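Local atomic coordinates of SCO1/SenC family lipoprotein (PDB entry 4HDE), a protein that probably binds copper and helps to assemble the copper centre of cytochrome c oxidase. Residues F74-D79 / S121-P126; K57-A62 / S98-L103; T42-V47 / N128-H133. One frame throughout, in Å; residues are numbered along the deposited sequence.

Interaction 1 (F74-D79 / S121-P126)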
ATOM      1  N   PHE A  74      -4.198  -0.990  -1.009  1.00 11.90           N
ATOM      2  CA  PHE A  74      -5.350  -0.919  -1.905  1.00 12.45           C
ATOM      3  C   PHE A  74      -5.936  -2.308  -2.078  1.00 12.27           C
ATOM      4  O   PHE A  74      -5.199  -3.229  -2.446  1.00 13.51           O
ATOM      5  CB  PHE A  74      -4.952  -0.414  -3.298  1.00 13.07           C
ATOM      6  CG  PHE A  74      -4.349   0.964  -3.317  1.00 12.54           C
ATOM      7  CD1 PHE A  74      -5.161   2.087  -3.348  1.00 13.36           C
ATOM      8  CD2 PHE A  74      -2.973   1.134  -3.357  1.00 12.99           C
ATOM      9  CE1 PHE A  74      -4.618   3.358  -3.381  1.00 12.94           C
ATOM     10  CE2 PHE A  74      -2.418   2.418  -3.390  1.00 14.88           C
ATOM     11  CZ  PHE A  74      -3.251   3.525  -3.410  1.00 13.24           C
ATOM     12  N   SER A  75      -7.244  -2.468  -1.882  1.00 11.91           N
ATOM     13  CA  SER A  75      -7.872  -3.748  -2.186  1.00 12.29           C
ATOM     14  C   SER A  75      -8.013  -3.951  -3.690  1.00 13.03           C
ATOM     15  O   SER A  75      -8.495  -3.070  -4.420  1.00 13.63           O
ATOM     16  CB  SER A  75      -9.253  -3.876  -1.542  1.00 12.78           C
ATOM     17  OG  SER A  75      -9.887  -5.075  -1.991  1.00 14.25           O
ATOM     18  N   VAL A  76      -7.596  -5.126  -4.156  1.00 12.37           N
ATOM     19  CA  VAL A  76      -7.813  -5.511  -5.544  1.00 12.52           C
ATOM     20  C   VAL A  76      -9.019  -6.427  -5.700  1.00 13.68           C
ATOM     21  O   VAL A  76      -9.227  -7.000  -6.765  1.00 14.50           O
ATOM     22  CB  VAL A  76      -6.562  -6.159  -6.164  1.00 13.84           C
ATOM     23  CG1 VAL A  76      -5.403  -5.167  -6.157  1.00 16.13           C
ATOM     24  CG2 VAL A  76      -6.187  -7.439  -5.419  1.00 15.79           C
ATOM     25  N   ASP A  77      -9.820  -6.555  -4.650  1.00 13.95           N
ATOM     26  CA  ASP A  77     -11.073  -7.297  -4.742  1.00 13.31           C
ATOM     27  C   ASP A  77     -12.206  -6.490  -4.107  1.00 14.47           C
ATOM     28  O   ASP A  77     -12.844  -6.948  -3.169  1.00 14.15           O
ATOM     29  CB  ASP A  77     -10.915  -8.657  -4.050  1.00 14.18           C
ATOM     30  CG  ASP A  77     -12.036  -9.627  -4.378  1.00 16.25           C
ATOM     31  OD1 ASP A  77     -12.736  -9.437  -5.400  1.00 16.34           O
ATOM     32  OD2 ASP A  77     -12.203 -10.597  -3.614  1.00 17.19           O
ATOM     33  N   PRO A  78     -12.476  -5.291  -4.642  1.00 13.46           N
ATOM     34  CA  PRO A  78     -13.460  -4.420  -3.993  1.00 13.98           C
ATOM     35  C   PRO A  78     -14.888  -4.962  -4.036  1.00 15.12           C
ATOM     36  O   PRO A  78     -15.726  -4.479  -3.275  1.00 15.67           O
ATOM     37  CB  PRO A  78     -13.346  -3.110  -4.793  1.00 13.95           C
ATOM     38  CG  PRO A  78     -12.810  -3.545  -6.146  1.00 14.25           C
ATOM     39  CD  PRO A  78     -11.844  -4.646  -5.807  1.00 14.75           C
ATOM     40  N   ASP A  79     -15.176  -5.919  -4.917  1.00 15.56           N
ATOM     41  CA  ASP A  79     -16.501  -6.541  -4.938  1.00 16.92           C
ATOM     42  C   ASP A  79     -16.773  -7.303  -3.643  1.00 16.91           C
ATOM     43  O   ASP A  79     -17.927  -7.447  -3.230  1.00 19.07           O
ATOM     44  CB  ASP A  79     -16.660  -7.478  -6.150  1.00 18.56           C
ATOM     45  CG  ASP A  79     -16.615  -6.737  -7.473  1.00 20.75           C
ATOM     46  OD1 ASP A  79     -17.235  -5.656  -7.576  1.00 24.40           O
ATOM     47  OD2 ASP A  79     -15.957  -7.240  -8.413  1.00 23.46           O
ATOM     48  N   SER A 121       1.364  -2.409 -12.721  1.00 20.84           N
ATOM     49  CA  SER A 121       1.071  -3.722 -12.167  0.59 20.81           C
ATOM     50  C   SER A 121      -0.287  -4.233 -12.655  1.00 20.97           C
ATOM     51  O   SER A 121      -1.293  -3.527 -12.554  1.00 20.78           O
ATOM     52  CB  SER A 121       1.087  -3.643 -10.640  0.59 23.42           C
ATOM     53  OG  SER A 121       0.949  -4.921 -10.051  0.59 31.87           O
ATOM     54  N   LEU A 122      -0.305  -5.457 -13.167  1.00 18.72           N
ATOM     55  CA  LEU A 122      -1.528  -6.072 -13.665  0.57 17.33           C
ATOM     56  C   LEU A 122      -2.409  -6.547 -12.520  1.00 18.22           C
ATOM     57  O   LEU A 122      -1.928  -7.148 -11.563  1.00 19.95           O
ATOM     58  CB  LEU A 122      -1.195  -7.262 -14.565  0.57 20.02           C
ATOM     59  CG  LEU A 122      -2.391  -8.072 -15.072  0.57 21.58           C
ATOM     60  CD1 LEU A 122      -3.193  -7.273 -16.084  0.57 25.00           C
ATOM     61  CD2 LEU A 122      -1.936  -9.394 -15.678  0.57 25.60           C
ATOM     62  N   VAL A 123      -3.701  -6.265 -12.627  1.00 16.27           N
ATOM     63  CA  VAL A 123      -4.713  -6.816 -11.735  1.00 16.61           C
ATOM     64  C   VAL A 123      -5.711  -7.576 -12.595  1.00 16.80           C
ATOM     65  O   VAL A 123      -6.157  -7.077 -13.628  1.00 19.11           O
ATOM     66  CB  VAL A 123      -5.466  -5.721 -10.966  1.00 16.91           C
ATOM     67  CG1 VAL A 123      -6.644  -6.308 -10.209  1.00 18.22           C
ATOM     68  CG2 VAL A 123      -4.524  -5.018 -10.004  1.00 16.51           C
ATOM     69  N   ASP A 124      -6.044  -8.796 -12.192  1.00 15.07           N
ATOM     70  CA  ASP A 124      -7.049  -9.571 -12.908  1.00 17.47           C
ATOM     71  C   ASP A 124      -7.626 -10.613 -11.973  1.00 17.46           C
ATOM     72  O   ASP A 124      -6.879 -11.286 -11.268  1.00 18.58           O
ATOM     73  CB  ASP A 124      -6.455 -10.253 -14.142  1.00 19.75           C
ATOM     74  CG  ASP A 124      -7.494 -11.024 -14.924  1.00 30.21           C
ATOM     75  OD1 ASP A 124      -8.235 -10.389 -15.704  1.00 38.02           O
ATOM     76  OD2 ASP A 124      -7.583 -12.257 -14.743  1.00 30.54           O
ATOM     77  N   LYS A 125      -8.949 -10.728 -11.952  1.00 15.51           N
ATOM     78  CA  LYS A 125      -9.627 -11.691 -11.089  1.00 15.41           C
ATOM     79  C   LYS A 125     -10.100 -12.901 -11.884  1.00 18.21           C
ATOM     80  O   LYS A 125     -11.089 -12.830 -12.606  1.00 17.54           O
ATOM     81  CB  LYS A 125     -10.812 -11.023 -10.387  1.00 16.21           C
ATOM     82  CG  LYS A 125     -11.549 -11.931  -9.424  1.00 17.48           C
ATOM     83  CD  LYS A 125     -12.542 -11.160  -8.556  1.00 17.89           C
ATOM     84  CE  LYS A 125     -13.227 -12.100  -7.568  1.00 20.88           C
ATOM     85  NZ  LYS A 125     -14.171 -11.390  -6.651  1.00 20.61           N
ATOM     86  N   PRO A 126      -9.392 -14.031 -11.759  1.00 16.64           N
ATOM     87  CA  PRO A 126      -9.796 -15.250 -12.466  1.00 17.37           C
ATOM     88  C   PRO A 126     -11.040 -15.903 -11.866  1.00 16.45           C
ATOM     89  O   PRO A 126     -11.527 -15.455 -10.824  1.00 18.42           O
ATOM     90  CB  PRO A 126      -8.590 -16.182 -12.280  1.00 21.20           C
ATOM     91  CG  PRO A 126      -7.445 -15.275 -11.936  1.00 21.74           C
ATOM     92  CD  PRO A 126      -8.066 -14.169 -11.135  1.00 17.74           C
TER
HETATM   93  O   HOH W   1     -15.920 -10.075  -8.475  1.00 25.90           O
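Lys125 reaches across to Asp77 with a fully extended chain, and its ammonium tip settles on one carboxylate oxygen: NZ lies 2.7 Å from OD1 of Asp77 in a salt bridge. The nitrogen comes to the syn side of that oxygen, 17° out of the carboxylate plane, while OD2 of Asp77 stays 3.7 Å from Lys125 NZ. The grip is therefore one-sided, and CE of Lys125, 3.5 Å from the same OD1, follows close behind the charge. A water takes a further N-H from Lys125 NZ at 2.8 Å and passes a hydrogen to OD2 of Asp79, so the long lysine serves Asp77 directly and Asp79 through the water. Strand 70-75 of the thioredoxin-like sheet ends just before this point, and the chain leaves it through an ST turn in which Ser75 OG accepts the backbone N of Asp77 at 3.0 Å. Ser75 OG is also bonded to Asp81, which ties down the start of the loop. Deeper in, the two branched valines meet at a slant: CG1 of Val76 lies 3.9 Å from CG2 of Val123, and CG1 of Val123 approaches Val76 CB. Compact methyl groups suit this buried place, where Val76 also touches Phe39 of strand 35-40 and Val123 leans on Thr112 and Ser115 of helix 108-119.

Interaction 2 (K57-A62 / S98-L103)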
ATOM      1  N   LYS A  57       5.793  -5.094  10.124  1.00 12.73           N
ATOM      2  CA  LYS A  57       7.158  -5.050  10.640  1.00 12.70           C
ATOM      3  C   LYS A  57       7.803  -3.728  10.227  1.00 13.53           C
ATOM      4  O   LYS A  57       8.451  -3.067  11.044  1.00 13.96           O
ATOM      5  CB  LYS A  57       7.971  -6.234  10.124  1.00 13.37           C
ATOM      6  CG  LYS A  57       9.404  -6.246  10.647  1.00 16.61           C
ATOM      7  CD  LYS A  57      10.082  -7.595  10.430  1.00 16.30           C
ATOM      8  CE  LYS A  57      11.567  -7.523  10.763  1.00 18.70           C
ATOM      9  NZ  LYS A  57      11.839  -7.096  12.167  1.00 20.84           N
ATOM     10  N   LEU A  58       7.591  -3.322   8.980  1.00 12.77           N
ATOM     11  CA  LEU A  58       8.096  -2.047   8.492  1.00 12.87           C
ATOM     12  C   LEU A  58       7.501  -0.884   9.276  1.00 13.18           C
ATOM     13  O   LEU A  58       8.207   0.066   9.608  1.00 12.80           O
ATOM     14  CB  LEU A  58       7.795  -1.900   6.998  1.00 13.31           C
ATOM     15  CG  LEU A  58       8.277  -0.621   6.318  1.00 12.93           C
ATOM     16  CD1 LEU A  58       9.774  -0.441   6.495  1.00 15.23           C
ATOM     17  CD2 LEU A  58       7.917  -0.685   4.849  1.00 15.48           C
ATOM     18  N   GLN A  59       6.205  -0.949   9.568  1.00 11.70           N
ATOM     19  CA  GLN A  59       5.530   0.079  10.349  1.00 11.40           C
ATOM     20  C   GLN A  59       6.179   0.231  11.726  1.00 12.65           C
ATOM     21  O   GLN A  59       6.469   1.342  12.184  1.00 13.27           O
ATOM     22  CB  GLN A  59       4.045  -0.262  10.494  1.00 12.87           C
ATOM     23  CG  GLN A  59       3.253   0.726  11.334  1.00 13.15           C
ATOM     24  CD  GLN A  59       1.836   0.260  11.637  1.00 12.99           C
ATOM     25  OE1 GLN A  59       1.606  -0.901  11.989  1.00 13.00           O
ATOM     26  NE2 GLN A  59       0.879   1.180  11.549  1.00 13.22           N
ATOM     27  N   LYS A  60       6.419  -0.894  12.394  1.00 12.36           N
ATOM     28  CA  LYS A  60       7.005  -0.884  13.722  1.00 13.52           C
ATOM     29  C   LYS A  60       8.439  -0.337  13.684  1.00 13.11           C
ATOM     30  O   LYS A  60       8.852   0.455  14.538  1.00 14.26           O
ATOM     31  CB  LYS A  60       6.976  -2.300  14.300  1.00 14.98           C
ATOM     32  CG  LYS A  60       7.271  -2.389  15.774  1.00 20.20           C
ATOM     33  CD  LYS A  60       7.248  -3.841  16.244  1.00 23.73           C
ATOM     34  CE  LYS A  60       6.610  -3.975  17.616  1.00 41.74           C
ATOM     35  NZ  LYS A  60       5.156  -3.650  17.572  1.00 42.48           N
HETATM   36  N   MSE A  61       9.203  -0.761  12.687  1.00 13.47           N
HETATM   37  CA  MSE A  61      10.590  -0.321  12.565  1.00 15.83           C
HETATM   38  C   MSE A  61      10.672   1.171  12.269  1.00 14.48           C
HETATM   39  O   MSE A  61      11.539   1.873  12.801  1.00 14.58           O
HETATM   40  CB  MSE A  61      11.309  -1.136  11.489  1.00 15.80           C
HETATM   41  CG  MSE A  61      11.535  -2.592  11.883  1.00 14.82           C
HETATM   42 SE   MSE A  61      12.339  -3.673  10.480  0.64 19.71          SE
HETATM   43  CE  MSE A  61      14.164  -2.968  10.532  1.00 23.26           C
ATOM     44  N   ALA A  62       9.774   1.660  11.425  1.00 13.66           N
ATOM     45  CA  ALA A  62       9.767   3.083  11.102  1.00 13.78           C
ATOM     46  C   ALA A  62       9.446   3.914  12.336  1.00 13.74           C
ATOM     47  O   ALA A  62      10.078   4.949  12.576  1.00 15.02           O
ATOM     48  CB  ALA A  62       8.781   3.375   9.971  1.00 14.58           C
ATOM     49  N   SER A  98      -3.286   4.297  13.090  1.00 16.75           N
ATOM     50  CA  SER A  98      -3.262   5.752  13.018  1.00 17.97           C
ATOM     51  C   SER A  98      -2.625   6.230  11.711  1.00 16.07           C
ATOM     52  O   SER A  98      -2.992   7.279  11.178  1.00 16.76           O
ATOM     53  CB  SER A  98      -2.521   6.351  14.214  1.00 19.79           C
ATOM     54  OG  SER A  98      -1.153   5.998  14.183  1.00 21.08           O
ATOM     55  N   ASN A  99      -1.672   5.461  11.195  1.00 12.95           N
ATOM     56  CA  ASN A  99      -1.005   5.802   9.941  1.00 13.04           C
ATOM     57  C   ASN A  99      -1.106   4.686   8.902  1.00 11.24           C
ATOM     58  O   ASN A  99      -0.222   4.537   8.071  1.00 13.44           O
ATOM     59  CB  ASN A  99       0.464   6.159  10.177  1.00 12.60           C
ATOM     60  CG  ASN A  99       1.289   4.966  10.649  1.00 11.56           C
ATOM     61  OD1 ASN A  99       0.756   4.026  11.240  1.00 12.49           O
ATOM     62  ND2 ASN A  99       2.587   5.000  10.390  1.00 13.73           N
ATOM     63  N   TRP A 100      -2.166   3.884   8.961  1.00 11.17           N
ATOM     64  CA  TRP A 100      -2.332   2.809   7.981  1.00 11.45           C
ATOM     65  C   TRP A 100      -3.784   2.781   7.532  1.00 13.15           C
ATOM     66  O   TRP A 100      -4.690   2.517   8.333  1.00 13.41           O
ATOM     67  CB  TRP A 100      -1.949   1.457   8.587  1.00 13.05           C
ATOM     68  CG  TRP A 100      -1.733   0.322   7.604  1.00 12.04           C
ATOM     69  CD1 TRP A 100      -2.156   0.237   6.301  1.00 12.91           C
ATOM     70  CD2 TRP A 100      -1.030  -0.885   7.876  1.00 12.37           C
ATOM     71  NE1 TRP A 100      -1.753  -0.967   5.754  1.00 12.56           N
ATOM     72  CE2 TRP A 100      -1.055  -1.666   6.704  1.00 12.19           C
ATOM     73  CE3 TRP A 100      -0.367  -1.384   9.004  1.00 13.35           C
ATOM     74  CZ2 TRP A 100      -0.460  -2.920   6.633  1.00 13.12           C
ATOM     75  CZ3 TRP A 100       0.230  -2.627   8.927  1.00 13.49           C
ATOM     76  CH2 TRP A 100       0.180  -3.380   7.750  1.00 13.58           C
ATOM     77  N   ASN A 101      -3.997   3.081   6.255  1.00 11.73           N
ATOM     78  CA  ASN A 101      -5.331   3.070   5.671  1.00 12.62           C
ATOM     79  C   ASN A 101      -5.430   2.012   4.593  1.00 12.77           C
ATOM     80  O   ASN A 101      -4.561   1.917   3.726  1.00 14.99           O
ATOM     81  CB  ASN A 101      -5.670   4.449   5.109  1.00 13.59           C
ATOM     82  CG  ASN A 101      -5.947   5.444   6.188  1.00 14.05           C
ATOM     83  OD1 ASN A 101      -7.082   5.565   6.650  1.00 16.78           O
ATOM     84  ND2 ASN A 101      -4.908   6.148   6.636  1.00 14.19           N
ATOM     85  N   LEU A 102      -6.465   1.184   4.685  1.00 12.35           N
ATOM     86  CA  LEU A 102      -6.742   0.158   3.682  1.00 12.18           C
ATOM     87  C   LEU A 102      -7.943   0.659   2.900  1.00 12.91           C
ATOM     88  O   LEU A 102      -8.936   1.084   3.493  1.00 13.30           O
ATOM     89  CB  LEU A 102      -7.021  -1.197   4.344  1.00 11.99           C
ATOM     90  CG  LEU A 102      -5.844  -1.777   5.128  1.00 13.86           C
ATOM     91  CD1 LEU A 102      -5.803  -1.264   6.567  1.00 16.82           C
ATOM     92  CD2 LEU A 102      -5.937  -3.282   5.119  1.00 17.76           C
ATOM     93  N   LEU A 103      -7.843   0.635   1.575  1.00 12.53           N
ATOM     94  CA  LEU A 103      -8.774   1.359   0.716  1.00 12.12           C
ATOM     95  C   LEU A 103      -9.602   0.444  -0.183  1.00 11.98           C
ATOM     96  O   LEU A 103      -9.162  -0.629  -0.608  1.00 12.98           O
ATOM     97  CB  LEU A 103      -8.014   2.385  -0.133  1.00 12.78           C
ATOM     98  CG  LEU A 103      -7.140   3.381   0.637  1.00 11.67           C
ATOM     99  CD1 LEU A 103      -6.480   4.384  -0.310  1.00 12.87           C
ATOM    100  CD2 LEU A 103      -7.944   4.106   1.704  1.00 13.71           C
TER
HETATM  101  O   HOH W   2       4.967   3.641  11.546  1.00 15.98           O
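The flat amide of Gln59 stands almost upright to the indole of Trp100, their planes 86° apart, and meets the ring at its edge. OE1 of Gln59 comes 3.6 Å from CE3 of Trp100, near the ring plane, so the oxygen faces the weakly positive rim of C-H groups; Gln59 CD lies 3.8 Å from the same CE3. With the side-chain amide of Asn99 the relation is the reverse: the two planes are only 13° apart, and NE2 of Gln59 gives an N-H to OD1 of Asn99 at 2.9 Å with an angle of 151°. The glutamine chain runs straight out from its helix, CG anti to the backbone N, and this length brings the amide to both partners. Asn99 is shorter, and its CG sits between its own backbone N and carbonyl carbon, which brings its amide up to that of Gln59.

Every polar atom of this buried Gln59 amide is engaged: OE1 also accepts from Thr94 OG1, and the second N-H goes to the backbone O of Asp96. ND2 of Asn99 bonds Val69 O and gives its other hydrogen to a water at 3.0 Å, which in turn donates to the backbone O of Gln59 at 2.8 Å. The helix is thus joined to the residue just ahead of strand 100-103 by a direct bond and a bridged one. The indole of Trp100 is wide enough to pack against two helices at once, while its NE1 bonds Ser73 OG of strand 70-75. The strand 100-103 runs parallel to 70-75 at the border of the thioredoxin-like sheet, and Trp100 rests against Thr52, Met55 and Ala56 of helix 48-64, the helix of the crossover between strands 35-40 and 70-75, and against Ile90 of helix 83-90.

Interaction 3 (T42-V47 / N128-H133)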
ATOM      1  N   THR A  42      -8.614  -9.369   0.937  1.00 14.37           N
ATOM      2  CA  THR A  42      -8.806 -10.068   2.207  1.00 16.45           C
ATOM      3  C   THR A  42      -9.073 -11.559   2.065  1.00 17.05           C
ATOM      4  O   THR A  42      -8.852 -12.310   3.011  1.00 21.61           O
ATOM      5  CB  THR A  42      -9.904  -9.429   3.097  1.00 17.94           C
ATOM      6  OG1 THR A  42     -11.201  -9.715   2.569  1.00 18.56           O
ATOM      7  CG2 THR A  42      -9.706  -7.922   3.204  1.00 18.42           C
ATOM      8  N   ASN A  43      -9.532 -12.000   0.901  1.00 17.19           N
ATOM      9  CA  ASN A  43      -9.781 -13.426   0.703  1.00 20.41           C
ATOM     10  C   ASN A  43      -8.600 -14.176   0.093  1.00 18.15           C
ATOM     11  O   ASN A  43      -8.750 -15.297  -0.384  1.00 19.90           O
ATOM     12  CB  ASN A  43     -11.049 -13.650  -0.120  1.00 21.48           C
ATOM     13  CG  ASN A  43     -12.309 -13.430   0.694  1.00 28.88           C
ATOM     14  OD1 ASN A  43     -12.689 -14.273   1.510  1.00 37.85           O
ATOM     15  ND2 ASN A  43     -12.960 -12.291   0.486  1.00 28.51           N
ATOM     16  N   CYS A  44      -7.428 -13.557   0.122  1.00 17.87           N
ATOM     17  CA  CYS A  44      -6.226 -14.171  -0.435  1.00 19.84           C
ATOM     18  C   CYS A  44      -5.796 -15.402   0.360  1.00 24.73           C
ATOM     19  O   CYS A  44      -5.660 -15.344   1.576  1.00 23.36           O
ATOM     20  CB  CYS A  44      -5.079 -13.162  -0.512  1.00 17.47           C
ATOM     21  SG  CYS A  44      -3.543 -13.907  -1.103  1.00 18.67           S
ATOM     22  N   GLN A  45      -5.577 -16.511  -0.338  1.00 22.24           N
ATOM     23  CA  GLN A  45      -5.194 -17.771   0.299  1.00 26.87           C
ATOM     24  C   GLN A  45      -3.683 -17.988   0.273  1.00 25.84           C
ATOM     25  O   GLN A  45      -3.178 -19.015   0.745  1.00 26.78           O
ATOM     26  CB  GLN A  45      -5.906 -18.941  -0.375  1.00 35.12           C
ATOM     27  CG  GLN A  45      -7.413 -18.893  -0.227  1.00 35.45           C
ATOM     28  CD  GLN A  45      -8.106 -20.009  -0.981  1.00 46.17           C
ATOM     29  OE1 GLN A  45      -7.564 -20.558  -1.943  1.00 47.78           O
ATOM     30  NE2 GLN A  45      -9.312 -20.354  -0.545  1.00 51.80           N
ATOM     31  N   THR A  46      -2.957 -17.015  -0.270  1.00 22.54           N
ATOM     32  CA  THR A  46      -1.505 -17.137  -0.365  1.00 22.92           C
ATOM     33  C   THR A  46      -0.729 -15.971   0.266  1.00 21.15           C
ATOM     34  O   THR A  46      -0.450 -15.981   1.463  1.00 22.49           O
ATOM     35  CB  THR A  46      -1.030 -17.430  -1.828  1.00 22.99           C
ATOM     36  OG1 THR A  46      -1.350 -16.323  -2.684  1.00 21.58           O
ATOM     37  CG2 THR A  46      -1.683 -18.703  -2.377  1.00 28.45           C
ATOM     38  N   VAL A  47      -0.386 -14.967  -0.527  1.00 20.40           N
ATOM     39  CA  VAL A  47       0.663 -14.047  -0.111  1.00 19.51           C
ATOM     40  C   VAL A  47       0.224 -12.794   0.638  1.00 17.10           C
ATOM     41  O   VAL A  47       1.061 -12.116   1.213  1.00 16.57           O
ATOM     42  CB  VAL A  47       1.556 -13.610  -1.294  1.00 21.81           C
ATOM     43  CG1 VAL A  47       2.232 -14.819  -1.924  1.00 27.02           C
ATOM     44  CG2 VAL A  47       0.743 -12.839  -2.320  1.00 22.67           C
ATOM     45  N   ASN A 128     -11.479 -18.525 -10.157  1.00 20.54           N
ATOM     46  CA  ASN A 128     -11.372 -19.043  -8.794  1.00 22.01           C
ATOM     47  C   ASN A 128     -11.358 -17.952  -7.724  1.00 20.61           C
ATOM     48  O   ASN A 128     -11.306 -18.245  -6.532  1.00 22.10           O
ATOM     49  CB  ASN A 128     -10.187 -20.008  -8.647  1.00 20.19           C
ATOM     50  CG  ASN A 128      -8.857 -19.297  -8.477  1.00 18.76           C
ATOM     51  OD1 ASN A 128      -8.715 -18.111  -8.778  1.00 17.68           O
ATOM     52  ND2 ASN A 128      -7.858 -20.041  -8.001  1.00 21.04           N
ATOM     53  N   GLY A 129     -11.401 -16.694  -8.151  1.00 18.45           N
ATOM     54  CA  GLY A 129     -11.506 -15.580  -7.227  1.00 17.79           C
ATOM     55  C   GLY A 129     -10.191 -15.138  -6.615  1.00 15.14           C
ATOM     56  O   GLY A 129     -10.157 -14.167  -5.861  1.00 16.26           O
ATOM     57  N   GLN A 130      -9.103 -15.839  -6.924  1.00 17.08           N
ATOM     58  CA  GLN A 130      -7.809 -15.479  -6.357  1.00 16.96           C
ATOM     59  C   GLN A 130      -7.117 -14.461  -7.256  1.00 17.64           C
ATOM     60  O   GLN A 130      -6.387 -14.813  -8.190  1.00 17.88           O
ATOM     61  CB  GLN A 130      -6.947 -16.724  -6.128  1.00 17.59           C
ATOM     62  CG  GLN A 130      -7.463 -17.620  -5.003  1.00 18.64           C
ATOM     63  CD  GLN A 130      -7.396 -16.945  -3.639  1.00 17.05           C
ATOM     64  OE1 GLN A 130      -6.318 -16.684  -3.111  1.00 21.16           O
ATOM     65  NE2 GLN A 130      -8.556 -16.640  -3.075  1.00 19.46           N
ATOM     66  N   VAL A 131      -7.375 -13.190  -6.960  1.00 14.89           N
ATOM     67  CA  VAL A 131      -6.958 -12.073  -7.790  1.00 14.50           C
ATOM     68  C   VAL A 131      -5.458 -12.034  -8.013  1.00 15.96           C
ATOM     69  O   VAL A 131      -4.671 -12.144  -7.070  1.00 17.06           O
ATOM     70  CB  VAL A 131      -7.414 -10.738  -7.167  1.00 14.57           C
ATOM     71  CG1 VAL A 131      -7.164  -9.603  -8.121  1.00 16.24           C
ATOM     72  CG2 VAL A 131      -8.891 -10.785  -6.797  1.00 16.68           C
ATOM     73  N   ILE A 132      -5.075 -11.886  -9.274  1.00 15.02           N
ATOM     74  CA  ILE A 132      -3.696 -11.609  -9.655  1.00 15.23           C
ATOM     75  C   ILE A 132      -3.384 -10.135  -9.401  1.00 16.18           C
ATOM     76  O   ILE A 132      -4.137  -9.260  -9.806  1.00 15.57           O
ATOM     77  CB  ILE A 132      -3.508 -11.912 -11.153  1.00 14.42           C
ATOM     78  CG1 ILE A 132      -3.708 -13.412 -11.414  1.00 15.20           C
ATOM     79  CG2 ILE A 132      -2.140 -11.411 -11.627  1.00 16.63           C
ATOM     80  CD1 ILE A 132      -3.833 -13.819 -12.894  1.00 16.55           C
ATOM     81  N   HIS A 133      -2.272  -9.854  -8.725  1.00 15.43           N
ATOM     82  CA  HIS A 133      -1.879  -8.479  -8.443  1.00 15.00           C
ATOM     83  C   HIS A 133      -0.397  -8.462  -8.092  1.00 16.95           C
ATOM     84  O   HIS A 133       0.193  -9.515  -7.837  1.00 17.19           O
ATOM     85  CB  HIS A 133      -2.689  -7.913  -7.274  1.00 15.33           C
ATOM     86  CG  HIS A 133      -2.482  -8.666  -5.997  1.00 13.42           C
ATOM     87  ND1 HIS A 133      -1.532  -8.309  -5.063  1.00 14.33           N
ATOM     88  CD2 HIS A 133      -3.082  -9.779  -5.515  1.00 14.83           C
ATOM     89  CE1 HIS A 133      -1.561  -9.166  -4.059  1.00 16.86           C
ATOM     90  NE2 HIS A 133      -2.492 -10.069  -4.307  1.00 16.82           N
TER
HETATM   91  O   HOH W   3      -3.829 -15.774  -3.710  1.00 19.44           O
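OE1 of Gln130 is gripped by two donors: the backbone N of Gln45 at 2.9 Å, and a water 2.7 Å from OE1 that also lies 2.7 Å from OG1 of Thr46. The other end of the same amide turns to the backbone as well, NE2 of Gln130 giving an N-H to the carbonyl O of Asn43 at 3.0 Å. That bond is nearly straight at the hydrogen, 176°, and Asn43 O lies in the amide plane of Gln130, although NE2 stands above the carbonyl plane of Asn43. One side-chain amide, donor and acceptor together, thus spans Cys44 and satisfies a C=O and an N-H of the loop, a task for which glutamine is well made. A bend of the Gln130 chain at its second torsion, -65°, swings the amide round to the loop. Gln45 lays its own amide over that of Gln130, the planes 29° apart and stacked, with CB of Gln45 3.6 Å from OE1 of Gln130.

The loop 42-47 opens the Cys-x-x-x-Cys motif of the SCO family, Cys44 to Cys48; in relatives these cysteines and a histidine bind copper, and His133, whose ring packs on Cys48 and Met51, is probably the counterpart. Cys44 SG accepts the backbone N of Thr46 at 3.3 Å, which would help fix the sulfur's place in the turn. On the other side, an Asx turn prepares Gln130: OD1 of Asn128 accepts the backbone N-H of Gln130 at 3.0 Å, the nitrogen standing above the carbonyl plane of the Asn128 amide, and Gly129 between them adopts a positive phi, which glycine accommodates easily.

How the interactions relate
Interactions 1 and 3 lie side by side, their centres about 9 Å apart, because the loop between helix 108-119 and strand 136-140 supplies a segment to each. They touch directly: Asp124 O probably accepts a hydrogen bond from Ile132 N at 2.8 Å, and CG2 of Val76 lies 3.9 Å from CD2 of His133. Interaction 1 thus adjoins the probable copper site of Cys44, Cys48 and His133, to which interaction 3 belongs. Interaction 2 is centred about 21 Å from either, yet the sheet joins it to interaction 1: Ser75 N and Leu103 O, 2.9 Å apart, probably pair the neighbouring strands 70-75 and 100-103. Helix 48-64, which carries Gln59, begins with Cys48.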